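Local structure of putative transcriptional regulator, IclR family (Arthrobacter aurescens, 3OBF) at residues R14-R19 and A161-K166. The protein is probably a DNA-binding transcriptional regulator of the IclR family, represented here by its C-terminal, putative effector-binding domain without the DNA-binding part. Residues are numbered along the deposited sequence; the frame is centred on the assembly and turned at random.
Sequences RELTER and AAAAAK
Leu-16 and Ala-163 make the apolar half of this helix-to-helix contact, where the CA atoms of the two segments come nearest, 6.9 Å apart between these two residues. The methyl CD2 of Leu-16 rests on Ala-163 CB at 3.8 Å, while the other branch, CD1, stands a little farther from the same methyl at 4.2 Å, so both methyls of the leucine face the single methyl of the alanine. The fork reaches across because CG lies anti to the backbone N (chi1 178°), extending the side chain from helix 3-20 toward helix 150-170. Both residues are buried, and Leu-16 also touches Val-139 and Ile-141 on strand 135-144, which carries the contact down onto the sheet.

The polar half lies nearer the solvent. Glu-15 reaches out from helix 3-20, and Lys-166 crosses it at about a right angle. The aliphatic part of the lysine does the touching, with its CD 3.9 Å from Glu-15 OE1. The lysine chain then bends at chi3 and chi4, leaving NZ 4.4 Å from Glu-15 OE2, too far for a salt bridge but close enough for a probable mild attraction between opposite charges.

Only 132 Å² is buried in all. Ala-164, pointing away from helix 3-20, packs on Val-128 and Val-139 of the antiparallel sheet, whereas Thr-17 reaches Ile-40. The first and last long helices of the chain thus lie side by side on one sheet face, as in the GAF-like alpha/beta fold of IclR C-terminal domains.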
loop_
_atom_site.group_PDB
_atom_site.type_symbol
_atom_site.label_atom_id
_atom_site.label_comp_id
_atom_site.label_asym_id
_atom_site.label_seq_id
_atom_site.Cartn_x
_atom_site.Cartn_y
_atom_site.Cartn_z
ATOM N N ARG A 14 -2.920 14.837 -3.948
ATOM C CA ARG A 14 -2.370 16.184 -3.717
ATOM C C ARG A 14 -2.854 16.698 -2.343
ATOM O O ARG A 14 -2.063 17.163 -1.540
ATOM C CB ARG A 14 -2.730 17.158 -4.866
ATOM C CG ARG A 14 -2.121 18.581 -4.695
ATOM C CD ARG A 14 -2.744 19.613 -5.660
ATOM N NE ARG A 14 -4.086 19.194 -6.109
ATOM C CZ ARG A 14 -4.780 19.773 -7.086
ATOM N NH1 ARG A 14 -4.288 20.826 -7.736
ATOM N NH2 ARG A 14 -5.976 19.304 -7.407
ATOM N N GLU A 15 -4.151 16.548 -2.088
ATOM C CA GLU A 15 -4.774 16.899 -0.831
ATOM C C GLU A 15 -4.148 16.106 0.332
ATOM O O GLU A 15 -3.944 16.644 1.426
ATOM C CB GLU A 15 -6.288 16.643 -0.961
ATOM C CG GLU A 15 -7.226 16.928 0.271
ATOM C CD GLU A 15 -8.694 16.389 0.036
ATOM O OE1 GLU A 15 -8.872 15.238 -0.499
ATOM O OE2 GLU A 15 -9.675 17.110 0.388
ATOM N N LEU A 16 -3.860 14.825 0.108
ATOM C CA LEU A 16 -3.343 14.000 1.170
ATOM C C LEU A 16 -1.923 14.418 1.604
ATOM O O LEU A 16 -1.586 14.403 2.802
ATOM C CB LEU A 16 -3.365 12.537 0.745
ATOM C CG LEU A 16 -2.820 11.480 1.718
ATOM C CD1 LEU A 16 -3.670 11.487 2.992
ATOM C CD2 LEU A 16 -2.760 10.023 1.052
ATOM N N THR A 17 -1.089 14.759 0.621
ATOM C CA THR A 17 0.252 15.237 0.877
ATOM C C THR A 17 0.267 16.619 1.559
ATOM O O THR A 17 1.109 16.874 2.418
ATOM C CB THR A 17 1.110 15.176 -0.405
ATOM O OG1 THR A 17 1.437 13.817 -0.652
ATOM C CG2 THR A 17 2.429 15.967 -0.259
ATOM N N GLU A 18 -0.666 17.501 1.223
ATOM C CA GLU A 18 -0.731 18.763 1.968
ATOM C C GLU A 18 -1.176 18.598 3.429
ATOM O O GLU A 18 -0.781 19.397 4.268
ATOM C CB GLU A 18 -1.536 19.871 1.255
ATOM C CG GLU A 18 -2.813 19.399 0.572
ATOM C CD GLU A 18 -3.386 20.379 -0.472
ATOM O OE1 GLU A 18 -2.603 21.087 -1.178
ATOM O OE2 GLU A 18 -4.647 20.414 -0.596
ATOM N N ARG A 19 -1.953 17.551 3.724
ATOM C CA ARG A 19 -2.429 17.278 5.087
ATOM C C ARG A 19 -1.424 16.440 5.945
ATOM O O ARG A 19 -1.427 16.489 7.177
ATOM C CB ARG A 19 -3.775 16.553 5.011
ATOM C CG ARG A 19 -4.890 17.324 4.273
ATOM C CD ARG A 19 -4.970 18.692 4.850
ATOM N NE ARG A 19 -6.178 19.431 4.502
ATOM C CZ ARG A 19 -6.745 20.341 5.295
ATOM N NH1 ARG A 19 -7.847 20.980 4.900
ATOM N NH2 ARG A 19 -6.231 20.599 6.493
ATOM N N ALA A 161 -6.383 5.484 4.618
ATOM C CA ALA A 161 -7.611 4.763 4.423
ATOM C C ALA A 161 -8.712 5.747 3.989
ATOM O O ALA A 161 -9.531 5.412 3.109
ATOM C CB ALA A 161 -7.996 4.057 5.708
ATOM N N ALA A 162 -8.714 6.948 4.578
ATOM C CA ALA A 162 -9.714 7.948 4.203
ATOM C C ALA A 162 -9.536 8.366 2.758
ATOM O O ALA A 162 -10.510 8.445 2.034
ATOM C CB ALA A 162 -9.691 9.181 5.153
ATOM N N ALA A 163 -8.289 8.587 2.326
ATOM C CA ALA A 163 -7.987 8.942 0.941
ATOM C C ALA A 163 -8.358 7.816 -0.027
ATOM O O ALA A 163 -8.984 8.074 -1.073
ATOM C CB ALA A 163 -6.501 9.323 0.776
ATOM N N ALA A 164 -8.010 6.574 0.316
ATOM C CA ALA A 164 -8.408 5.446 -0.558
ATOM C C ALA A 164 -9.935 5.314 -0.703
ATOM O O ALA A 164 -10.426 4.987 -1.787
ATOM C CB ALA A 164 -7.787 4.121 -0.121
ATOM N N ALA A 165 -10.670 5.598 0.381
ATOM C CA ALA A 165 -12.127 5.545 0.359
ATOM C C ALA A 165 -12.674 6.641 -0.555
ATOM O O ALA A 165 -13.721 6.471 -1.167
ATOM C CB ALA A 165 -12.720 5.696 1.774
ATOM N N LYS A 166 -11.981 7.779 -0.610
ATOM C CA LYS A 166 -12.408 8.876 -1.488
ATOM C C LYS A 166 -12.211 8.491 -2.971
ATOM O O LYS A 166 -13.031 8.808 -3.814
ATOM C CB LYS A 166 -11.584 10.146 -1.217
ATOM C CG LYS A 166 -12.149 11.117 -0.228
ATOM C CD LYS A 166 -11.680 12.534 -0.528
ATOM C CE LYS A 166 -12.820 13.557 -0.238
ATOM N NZ LYS A 166 -12.849 14.130 1.157
#